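Long-range contacts in OmpT protein (PDB 6EHD), which probably forms a general diffusion porin, a water-filled beta-barrel channel through the outer membrane of Vibrio cholerae that lets ions and small solutes pass: residues A[251-256]-A[265-270]; A[289-294]-A[308-313]. The protein carries 1 engineered substitution. One frame throughout, in Å; residues are numbered along the deposited sequence.

Contact 1: A[251-256]-A[265-270]; sequences YEYVMQ and DGTLVY. With C8E ((hydroxyethyloxy)tri(ethyloxy)octane), chain E; C8E ((hydroxyethyloxy)tri(ethyloxy)octane), chain F.
Four main-chain hydrogen bonds tie Glu252 to Leu268 and Val254 to Gly266, each pair exchanging both N-H groups, as in Glu252 N to Leu268 O at 2.9 Å. In the non-hydrogen-bonded pairs, CA-H groups also point at carbonyls; Tyr253 CA and Thr267 CA take part, the latter 3.3 Å from Glu252 O.

These are neighbouring antiparallel strands of the porin barrel, 245-258 and 263-276, joined as a hairpin. Tyr251, Tyr253, Thr267 and Val269 share the face touched by chain E detergent, consistent with the outer wall. With CG trans to the backbone N (chi1 178°), Tyr253 extends its ring toward Asp265. Its hydroxyl donates to Asp265 OD2 at 2.7 Å. The approach is from the anti side, 32° out of the carboxylate plane. Thr267 OG1 sits at the edge of the same ring, while the detergent covers one face. Val269 CG2 packs at the edge of the Tyr251 ring, 3.8 Å from CD1, and a water links Tyr251 OH with Thr267 OG1.

Glu252, Leu268 and Tyr270 face loop residues 98-106, consistent with a porin's inward-folded constriction loop and so with the pore side. The Glu252 carboxylate stands 79° to the Tyr270 ring, with OE2 at its edge. A second water bridges OE2 to Tyr270 OH. Thr106 OG1 bonds Glu252 OE1, Gly105 N bonds OE2, and Tyr99 N bonds Tyr270 OH.

Contact 2: A[289-294]-A[308-313]; sequences YGDGTT and ATKVDS. With C8E ((hydroxyethyloxy)tri(ethyloxy)octane), chain F.
Gly292 and Val311 exchange two backbone hydrogen bonds, Gly292 N to Val311 O and Val311 N to Gly292 O, both at 2.9 Å. Thr294 and Thr309 repeat the exchange at the next hydrogen-bonded pair, beyond the non-hydrogen-bonded Thr293-Lys310. This is one pairing of a small three-stranded sheet in the excursion between barrel strands 281-291 and 314-324, probably extracellular, since a porin's C-terminal strand ends on the periplasmic side. The chain enters it through a corner at Gly292, whose positive phi of 110° suits glycine.

The tighter packing is on the face of Val311, Thr309 and Thr294. Next to the corner, Val311 CG2 presses on Gly290, 3.6 Å from its carbonyl oxygen; further along, the CG2 methyls of Thr294 and Thr309 meet. Thr294 also lies against chain F detergent, its OG1 bound by Gly296 N. Between this sheet and the barrel pairing that resumes at Gly290 and Ala314, side chains bridge the segments: Asp291 OD1 accepts from Ser313 N at 2.9 Å, on its anti side and 28° out of the carboxylate plane, and Tyr289 OH shares a hydrogen bond with Ser313 OG.

The face opposite Val311 and Thr294, bearing Thr293 and Lys310, is looser and more exposed. The Lys310 side chain passes Thr293 at about a right angle, CG lying 3.7 Å from Thr293 OG1, then bends over Gly292. Lys310 NZ stays 4.2 Å from Asp291 OD1, too far for a salt bridge, although the carboxylate's charge may still favour the ammonium's position. Instead, Lys310 NZ donates to Val311 O from above the carbonyl plane, on the face opposite Gly292 N.

How the contacts relate
Contact 1 is the more buried: seven of its twelve touching residues are buried, against three in contact 2. It pairs two barrel strands in regular register, whereas contact 2 follows the chain out of barrel strand 281-291 into a small separate sheet. Both use a tyrosine hydroxyl and an aspartate, but contact 1 adds tyrosine faces, ordered waters and the buried Glu252, contact 2 a glycine corner, side-chain bonds to Ser313 and the exposed Lys310. Strands 263-276 and 281-291 are neighbours, and the contacts meet there through probable backbone hydrogen bonds, Val269 O to Tyr289 N and Thr267 N to Asp291 O. Gln256 NE2 reaches across to Thr293 O, and chain F detergent touches both contacts.

Contact 1: A[251-256]-A[265-270]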
ATOM      1  N   TYR A 251      16.264  -1.613  -3.930  1.00 22.03           N
ATOM      2  CA  TYR A 251      16.668  -3.032  -3.667  1.00 21.95           C
ATOM      3  C   TYR A 251      15.883  -3.541  -2.457  1.00 19.51           C
ATOM      4  O   TYR A 251      15.870  -2.888  -1.372  1.00 20.72           O
ATOM      5  CB  TYR A 251      18.186  -3.034  -3.327  1.00 22.59           C
ATOM      6  CG  TYR A 251      18.718  -4.400  -2.797  1.00 24.82           C
ATOM      7  CD1 TYR A 251      18.986  -5.462  -3.675  1.00 30.56           C
ATOM      8  CD2 TYR A 251      18.801  -4.644  -1.435  1.00 28.71           C
ATOM      9  CE1 TYR A 251      19.388  -6.709  -3.209  1.00 30.99           C
ATOM     10  CE2 TYR A 251      19.227  -5.886  -0.954  1.00 32.54           C
ATOM     11  CZ  TYR A 251      19.513  -6.918  -1.843  1.00 32.81           C
ATOM     12  OH  TYR A 251      19.944  -8.174  -1.328  1.00 30.87           O
ATOM     13  N   GLU A 252      15.227  -4.692  -2.619  1.00 20.77           N
ATOM     14  CA  GLU A 252      14.374  -5.282  -1.635  1.00 23.34           C
ATOM     15  C   GLU A 252      14.756  -6.766  -1.414  1.00 24.30           C
ATOM     16  O   GLU A 252      14.792  -7.572  -2.382  1.00 23.32           O
ATOM     17  CB  GLU A 252      12.884  -5.218  -2.078  1.00 22.70           C
ATOM     18  CG  GLU A 252      12.435  -3.786  -2.345  1.00 23.73           C
ATOM     19  CD  GLU A 252      11.028  -3.581  -2.944  1.00 23.37           C
ATOM     20  OE1 GLU A 252      10.385  -4.578  -3.390  1.00 22.11           O
ATOM     21  OE2 GLU A 252      10.508  -2.395  -2.856  1.00 21.05           O
ATOM     22  N   TYR A 253      15.022  -7.119  -0.152  1.00 24.98           N
ATOM     23  CA  TYR A 253      15.361  -8.548   0.179  1.00 25.42           C
ATOM     24  C   TYR A 253      14.478  -9.050   1.327  1.00 25.78           C
ATOM     25  O   TYR A 253      14.356  -8.354   2.370  1.00 23.48           O
ATOM     26  CB  TYR A 253      16.829  -8.586   0.585  1.00 25.20           C
ATOM     27  CG  TYR A 253      17.308  -9.994   0.990  1.00 28.98           C
ATOM     28  CD1 TYR A 253      17.506 -10.993   0.015  1.00 30.19           C
ATOM     29  CD2 TYR A 253      17.366 -10.370   2.357  1.00 31.67           C
ATOM     30  CE1 TYR A 253      17.910 -12.313   0.373  1.00 31.27           C
ATOM     31  CE2 TYR A 253      17.780 -11.693   2.719  1.00 34.83           C
ATOM     32  CZ  TYR A 253      18.038 -12.629   1.728  1.00 33.16           C
ATOM     33  OH  TYR A 253      18.366 -13.936   2.133  1.00 37.75           O
ATOM     34  N   VAL A 254      13.876 -10.251   1.158  1.00 23.23           N
ATOM     35  CA  VAL A 254      12.976 -10.812   2.130  1.00 24.02           C
ATOM     36  C   VAL A 254      13.412 -12.307   2.380  1.00 28.32           C
ATOM     37  O   VAL A 254      13.711 -13.037   1.393  1.00 26.48           O
ATOM     38  CB  VAL A 254      11.527 -10.811   1.708  1.00 25.67           C
ATOM     39  CG1 VAL A 254      10.636 -11.401   2.818  1.00 28.52           C
ATOM     40  CG2 VAL A 254      11.095  -9.360   1.329  1.00 25.69           C
ATOM     41  N   MET A 255      13.583 -12.660   3.646  1.00 25.95           N
ATOM     42  CA  MET A 255      13.781 -14.153   4.062  1.00 28.60           C
ATOM     43  C   MET A 255      12.563 -14.682   4.777  1.00 28.32           C
ATOM     44  O   MET A 255      11.973 -13.995   5.611  1.00 28.81           O
ATOM     45  CB  MET A 255      15.081 -14.346   4.845  1.00 32.95           C
ATOM     46  CG  MET A 255      15.399 -13.606   6.121  1.00 44.74           C
ATOM     47  SD  MET A 255      17.239 -13.426   6.536  1.00 55.95           S
ATOM     48  CE  MET A 255      18.124 -14.480   5.422  1.00 49.90           C
ATOM     49  N   GLN A 256      12.109 -15.846   4.356  1.00 27.93           N
ATOM     50  CA  GLN A 256      10.969 -16.497   4.905  1.00 28.38           C
ATOM     51  C   GLN A 256      11.488 -17.836   5.552  1.00 34.17           C
ATOM     52  O   GLN A 256      12.183 -18.633   4.893  1.00 32.92           O
ATOM     53  CB  GLN A 256       9.924 -16.819   3.857  1.00 32.66           C
ATOM     54  CG  GLN A 256       9.462 -15.630   2.969  1.00 32.34           C
ATOM     55  CD  GLN A 256      10.272 -15.437   1.703  1.00 36.96           C
ATOM     56  OE1 GLN A 256      11.130 -16.257   1.341  1.00 30.32           O
ATOM     57  NE2 GLN A 256       9.986 -14.298   0.967  1.00 31.37           N
ATOM     58  N   ASP A 265      14.020 -17.285   0.189  1.00 28.44           N
ATOM     59  CA  ASP A 265      14.245 -15.809   0.166  1.00 28.51           C
ATOM     60  C   ASP A 265      13.861 -15.272  -1.216  1.00 30.20           C
ATOM     61  O   ASP A 265      13.646 -16.081  -2.174  1.00 30.01           O
ATOM     62  CB  ASP A 265      15.675 -15.422   0.594  1.00 29.70           C
ATOM     63  CG  ASP A 265      16.802 -15.923  -0.301  1.00 34.51           C
ATOM     64  OD1 ASP A 265      16.622 -16.165  -1.498  1.00 35.67           O
ATOM     65  OD2 ASP A 265      17.946 -15.811   0.176  1.00 36.15           O
ATOM     66  N   GLY A 266      13.803 -13.935  -1.330  1.00 29.96           N
ATOM     67  CA  GLY A 266      13.413 -13.245  -2.577  1.00 26.62           C
ATOM     68  C   GLY A 266      14.076 -11.887  -2.682  1.00 28.56           C
ATOM     69  O   GLY A 266      14.241 -11.217  -1.649  1.00 26.57           O
ATOM     70  N   THR A 267      14.500 -11.522  -3.909  1.00 25.05           N
ATOM     71  CA  THR A 267      15.170 -10.271  -4.231  1.00 26.35           C
ATOM     72  C   THR A 267      14.348  -9.560  -5.319  1.00 26.53           C
ATOM     73  O   THR A 267      13.943 -10.235  -6.306  1.00 26.40           O
ATOM     74  CB  THR A 267      16.585 -10.576  -4.733  1.00 29.26           C
ATOM     75  OG1 THR A 267      17.341 -11.204  -3.647  1.00 28.59           O
ATOM     76  CG2 THR A 267      17.275  -9.323  -5.063  1.00 32.02           C
ATOM     77  N   LEU A 268      14.136  -8.239  -5.141  1.00 24.63           N
ATOM     78  CA  LEU A 268      13.492  -7.406  -6.197  1.00 23.97           C
ATOM     79  C   LEU A 268      14.295  -6.151  -6.339  1.00 24.69           C
ATOM     80  O   LEU A 268      14.548  -5.449  -5.342  1.00 23.90           O
ATOM     81  CB  LEU A 268      11.974  -7.143  -5.867  1.00 23.85           C
ATOM     82  CG  LEU A 268      11.056  -6.390  -6.851  1.00 23.09           C
ATOM     83  CD1 LEU A 268      11.441  -4.950  -7.029  1.00 24.79           C
ATOM     84  CD2 LEU A 268      10.992  -7.064  -8.205  1.00 26.98           C
ATOM     85  N   VAL A 269      14.771  -5.839  -7.561  1.00 21.75           N
ATOM     86  CA  VAL A 269      15.463  -4.575  -7.835  1.00 22.35           C
ATOM     87  C   VAL A 269      14.647  -3.819  -8.923  1.00 24.33           C
ATOM     88  O   VAL A 269      14.175  -4.430  -9.914  1.00 23.35           O
ATOM     89  CB  VAL A 269      16.920  -4.813  -8.349  1.00 26.68           C
ATOM     90  CG1 VAL A 269      17.579  -3.496  -8.679  1.00 31.79           C
ATOM     91  CG2 VAL A 269      17.765  -5.539  -7.269  1.00 28.26           C
ATOM     92  N   TYR A 270      14.525  -2.494  -8.800  1.00 22.36           N
ATOM     93  CA  TYR A 270      13.858  -1.672  -9.830  1.00 20.66           C
ATOM     94  C   TYR A 270      14.696  -0.458 -10.142  1.00 21.57           C
ATOM     95  O   TYR A 270      15.432   0.069  -9.267  1.00 22.06           O
ATOM     96  CB  TYR A 270      12.358  -1.332  -9.482  1.00 21.07           C
ATOM     97  CG  TYR A 270      12.166  -0.526  -8.200  1.00 18.94           C
ATOM     98  CD1 TYR A 270      12.362   0.874  -8.142  1.00 18.33           C
ATOM     99  CD2 TYR A 270      11.858  -1.208  -6.989  1.00 21.29           C
ATOM    100  CE1 TYR A 270      12.204   1.543  -6.934  1.00 18.61           C
ATOM    101  CE2 TYR A 270      11.722  -0.545  -5.769  1.00 20.19           C
ATOM    102  CZ  TYR A 270      11.916   0.836  -5.739  1.00 18.11           C
ATOM    103  OH  TYR A 270      11.789   1.487  -4.515  1.00 20.32           O
TER
HETATM  104  C1  C8E E 404      21.164   0.143   5.545  1.00 40.78           C
HETATM  105  C2  C8E E 404      21.666   0.094   4.107  1.00 43.25           C
HETATM  106  C3  C8E E 404      21.896  -1.342   3.704  1.00 48.58           C
HETATM  107  C4  C8E E 404      22.762  -1.514   2.446  1.00 52.06           C
HETATM  108  C5  C8E E 404      22.167  -2.592   1.542  1.00 57.14           C
HETATM  109  C6  C8E E 404      22.407  -4.047   1.859  1.00 59.11           C
HETATM  110  C7  C8E E 404      21.180  -4.827   2.369  1.00 59.48           C
HETATM  111  C8  C8E E 404      21.426  -6.353   2.273  1.00 49.04           C
HETATM  112  O9  C8E E 404      20.807  -7.292   3.184  1.00 40.35           O
HETATM  113  C10 C8E E 404      21.560  -8.155   4.021  1.00 49.34           C
HETATM  114  C11 C8E E 404      20.947  -9.516   4.034  1.00 46.71           C
HETATM  115  O12 C8E E 404      21.581 -10.080   2.894  1.00 48.56           O
HETATM  116  C13 C8E E 404      21.585 -11.489   2.614  1.00 61.37           C
HETATM  117  C14 C8E E 404      21.728 -11.771   1.106  1.00 53.60           C
HETATM  118  O15 C8E E 404      22.628 -10.853   0.436  1.00 60.43           O
HETATM  119  C16 C8E E 404      22.963 -11.216  -0.937  1.00 63.49           C
HETATM  120  C17 C8E E 404      23.985 -10.317  -1.658  1.00 58.32           C
HETATM  121  O18 C8E E 404      23.638  -8.949  -1.435  1.00 58.36           O
HETATM  122  C19 C8E E 404      24.043  -7.827  -2.264  1.00 58.03           C
HETATM  123  C20 C8E E 404      24.155  -6.575  -1.374  1.00 61.29           C
HETATM  124  O21 C8E E 404      23.232  -5.542  -1.692  1.00 70.34           O
HETATM  125  O9  C8E F 405       3.315 -12.680 -11.350  1.00 73.42           O
HETATM  126  C10 C8E F 405       4.567 -12.173 -11.766  1.00 62.64           C
HETATM  127  C11 C8E F 405       4.634 -10.691 -11.458  1.00 61.81           C
HETATM  128  O12 C8E F 405       6.021 -10.324 -11.522  1.00 53.65           O
HETATM  129  C13 C8E F 405       6.314  -9.088 -10.885  1.00 46.55           C
HETATM  130  C14 C8E F 405       7.784  -8.848 -10.585  1.00 55.42           C
HETATM  131  O15 C8E F 405       8.424  -9.846  -9.734  1.00 56.76           O
HETATM  132  C16 C8E F 405       7.851  -9.834  -8.429  1.00 46.19           C
HETATM  133  C17 C8E F 405       8.123 -11.186  -7.840  1.00 54.71           C
HETATM  134  O18 C8E F 405       9.300 -11.027  -7.081  1.00 49.83           O
HETATM  135  C19 C8E F 405       9.101 -11.263  -5.698  1.00 51.62           C
HETATM  136  C20 C8E F 405       9.866 -12.529  -5.473  1.00 52.04           C
HETATM  137  O21 C8E F 405      11.246 -12.202  -5.502  1.00 51.13           O
HETATM  138  O   HOH W   1      19.931 -10.411  -2.908  1.00 33.11           O
HETATM  139  O   HOH W   2      12.108  -0.206  -2.487  1.00 21.22           O

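Contact 2: A[289-294]-A[308-313]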
ATOM      1  N   TYR A 289      13.737  -6.448 -11.872  1.00 24.40           N
ATOM      2  CA  TYR A 289      14.405  -7.786 -11.857  1.00 27.09           C
ATOM      3  C   TYR A 289      13.989  -8.510 -10.577  1.00 30.17           C
ATOM      4  O   TYR A 289      14.172  -7.933  -9.441  1.00 26.95           O
ATOM      5  CB  TYR A 289      15.916  -7.582 -11.894  1.00 30.67           C
ATOM      6  CG  TYR A 289      16.616  -8.931 -11.660  1.00 30.78           C
ATOM      7  CD1 TYR A 289      16.801  -9.842 -12.715  1.00 37.97           C
ATOM      8  CD2 TYR A 289      17.011  -9.308 -10.391  1.00 34.17           C
ATOM      9  CE1 TYR A 289      17.431 -11.079 -12.487  1.00 39.62           C
ATOM     10  CE2 TYR A 289      17.669 -10.559 -10.159  1.00 39.08           C
ATOM     11  CZ  TYR A 289      17.872 -11.411 -11.220  1.00 41.49           C
ATOM     12  OH  TYR A 289      18.478 -12.651 -11.012  1.00 43.57           O
ATOM     13  N   GLY A 290      13.335  -9.684 -10.688  1.00 26.72           N
ATOM     14  CA  GLY A 290      12.921 -10.478  -9.536  1.00 27.76           C
ATOM     15  C   GLY A 290      13.601 -11.877  -9.508  1.00 33.34           C
ATOM     16  O   GLY A 290      13.797 -12.466 -10.573  1.00 29.67           O
ATOM     17  N   ASP A 291      13.959 -12.378  -8.324  1.00 28.67           N
ATOM     18  CA  ASP A 291      14.478 -13.784  -8.184  1.00 30.80           C
ATOM     19  C   ASP A 291      14.096 -14.323  -6.832  1.00 31.57           C
ATOM     20  O   ASP A 291      14.501 -13.739  -5.794  1.00 30.13           O
ATOM     21  CB  ASP A 291      15.977 -13.778  -8.367  1.00 29.60           C
ATOM     22  CG  ASP A 291      16.568 -15.217  -8.536  1.00 39.90           C
ATOM     23  OD1 ASP A 291      16.016 -15.977  -9.306  1.00 33.73           O
ATOM     24  OD2 ASP A 291      17.486 -15.542  -7.813  1.00 38.19           O
ATOM     25  N   GLY A 292      13.357 -15.447  -6.814  1.00 30.02           N
ATOM     26  CA  GLY A 292      12.996 -16.090  -5.580  1.00 29.24           C
ATOM     27  C   GLY A 292      11.565 -15.998  -5.239  1.00 28.33           C
ATOM     28  O   GLY A 292      10.698 -15.868  -6.144  1.00 32.04           O
ATOM     29  N   THR A 293      11.280 -16.024  -3.936  1.00 27.67           N
ATOM     30  CA  THR A 293       9.943 -16.138  -3.383  1.00 28.12           C
ATOM     31  C   THR A 293       9.326 -14.841  -2.797  1.00 31.91           C
ATOM     32  O   THR A 293      10.083 -14.098  -2.156  1.00 30.53           O
ATOM     33  CB  THR A 293      10.026 -17.175  -2.246  1.00 34.19           C
ATOM     34  OG1 THR A 293      10.370 -18.464  -2.831  1.00 35.66           O
ATOM     35  CG2 THR A 293       8.731 -17.301  -1.484  1.00 32.58           C
ATOM     36  N   THR A 294       8.027 -14.609  -3.027  1.00 27.31           N
ATOM     37  CA  THR A 294       7.168 -13.734  -2.184  1.00 29.31           C
ATOM     38  C   THR A 294       5.971 -14.494  -1.699  1.00 29.42           C
ATOM     39  O   THR A 294       5.418 -15.276  -2.524  1.00 32.39           O
ATOM     40  CB  THR A 294       6.758 -12.409  -2.901  1.00 26.24           C
ATOM     41  OG1 THR A 294       5.918 -11.611  -2.062  1.00 27.51           O
ATOM     42  CG2 THR A 294       5.971 -12.648  -4.196  1.00 29.85           C
ATOM     43  N   ALA A 308       1.080 -14.919  -3.721  1.00 33.20           N
ATOM     44  CA  ALA A 308       2.255 -15.743  -3.463  1.00 35.38           C
ATOM     45  C   ALA A 308       2.800 -16.435  -4.699  1.00 39.91           C
ATOM     46  O   ALA A 308       2.041 -16.983  -5.509  1.00 38.69           O
ATOM     47  CB  ALA A 308       1.917 -16.752  -2.374  1.00 36.89           C
ATOM     48  N   THR A 309       4.102 -16.341  -4.911  1.00 38.00           N
ATOM     49  CA  THR A 309       4.747 -16.838  -6.156  1.00 40.54           C
ATOM     50  C   THR A 309       6.280 -17.034  -6.024  1.00 41.74           C
ATOM     51  O   THR A 309       6.922 -16.554  -5.084  1.00 38.30           O
ATOM     52  CB  THR A 309       4.418 -15.949  -7.404  1.00 47.61           C
ATOM     53  OG1 THR A 309       4.757 -16.672  -8.587  1.00 55.48           O
ATOM     54  CG2 THR A 309       5.194 -14.662  -7.463  1.00 44.71           C
ATOM     55  N   LYS A 310       6.855 -17.772  -6.962  1.00 37.45           N
ATOM     56  CA  LYS A 310       8.246 -17.940  -7.067  1.00 37.43           C
ATOM     57  C   LYS A 310       8.638 -17.657  -8.496  1.00 40.52           C
ATOM     58  O   LYS A 310       7.997 -18.158  -9.427  1.00 40.50           O
ATOM     59  CB  LYS A 310       8.668 -19.360  -6.660  1.00 43.11           C
ATOM     60  CG  LYS A 310      10.152 -19.495  -6.382  1.00 51.41           C
ATOM     61  CD  LYS A 310      11.066 -19.668  -7.588  1.00 65.42           C
ATOM     62  CE  LYS A 310      12.533 -19.735  -7.144  1.00 73.60           C
ATOM     63  NZ  LYS A 310      13.540 -19.107  -8.063  1.00 64.90           N
ATOM     64  N   VAL A 311       9.694 -16.865  -8.688  1.00 35.78           N
ATOM     65  CA  VAL A 311      10.186 -16.550 -10.045  1.00 38.20           C
ATOM     66  C   VAL A 311      11.663 -16.832 -10.125  1.00 36.95           C
ATOM     67  O   VAL A 311      12.364 -16.855  -9.104  1.00 36.23           O
ATOM     68  CB  VAL A 311       9.864 -15.077 -10.490  1.00 43.14           C
ATOM     69  CG1 VAL A 311       8.380 -14.775 -10.315  1.00 40.64           C
ATOM     70  CG2 VAL A 311      10.711 -14.085  -9.727  1.00 40.63           C
ATOM     71  N   ASP A 312      12.138 -17.071 -11.337  1.00 36.01           N
ATOM     72  CA  ASP A 312      13.532 -17.368 -11.614  1.00 35.66           C
ATOM     73  C   ASP A 312      14.175 -16.370 -12.510  1.00 37.76           C
ATOM     74  O   ASP A 312      13.917 -16.376 -13.747  1.00 40.75           O
ATOM     75  CB  ASP A 312      13.514 -18.821 -12.288  1.00 44.45           C
ATOM     76  CG  ASP A 312      14.837 -19.276 -12.741  1.00 45.38           C
ATOM     77  OD1 ASP A 312      15.863 -18.725 -12.362  1.00 51.61           O
ATOM     78  OD2 ASP A 312      14.876 -20.215 -13.574  1.00 68.54           O
ATOM     79  N   SER A 313      15.006 -15.472 -11.966  1.00 35.21           N
ATOM     80  CA  SER A 313      15.722 -14.457 -12.766  1.00 35.74           C
ATOM     81  C   SER A 313      14.824 -13.757 -13.793  1.00 35.44           C
ATOM     82  O   SER A 313      15.158 -13.698 -14.977  1.00 34.81           O
ATOM     83  CB  SER A 313      16.971 -15.038 -13.481  1.00 45.70           C
ATOM     84  OG  SER A 313      18.000 -15.104 -12.535  1.00 55.87           O
TER
HETATM   85  O9  C8E F 405       3.315 -12.680 -11.350  1.00 73.42           O
HETATM   86  C10 C8E F 405       4.567 -12.173 -11.766  1.00 62.64           C
HETATM   87  C11 C8E F 405       4.634 -10.691 -11.458  1.00 61.81           C
HETATM   88  O12 C8E F 405       6.021 -10.324 -11.522  1.00 53.65           O
HETATM   89  C13 C8E F 405       6.314  -9.088 -10.885  1.00 46.55           C
HETATM   90  C14 C8E F 405       7.784  -8.848 -10.585  1.00 55.42           C
HETATM   91  O15 C8E F 405       8.424  -9.846  -9.734  1.00 56.76           O
HETATM   92  C16 C8E F 405       7.851  -9.834  -8.429  1.00 46.19           C
HETATM   93  C17 C8E F 405       8.123 -11.186  -7.840  1.00 54.71           C
HETATM   94  O18 C8E F 405       9.300 -11.027  -7.081  1.00 49.83           O
HETATM   95  C19 C8E F 405       9.101 -11.263  -5.698  1.00 51.62           C
HETATM   96  C20 C8E F 405       9.866 -12.529  -5.473  1.00 52.04           C
HETATM   97  O21 C8E F 405      11.246 -12.202  -5.502  1.00 51.13           O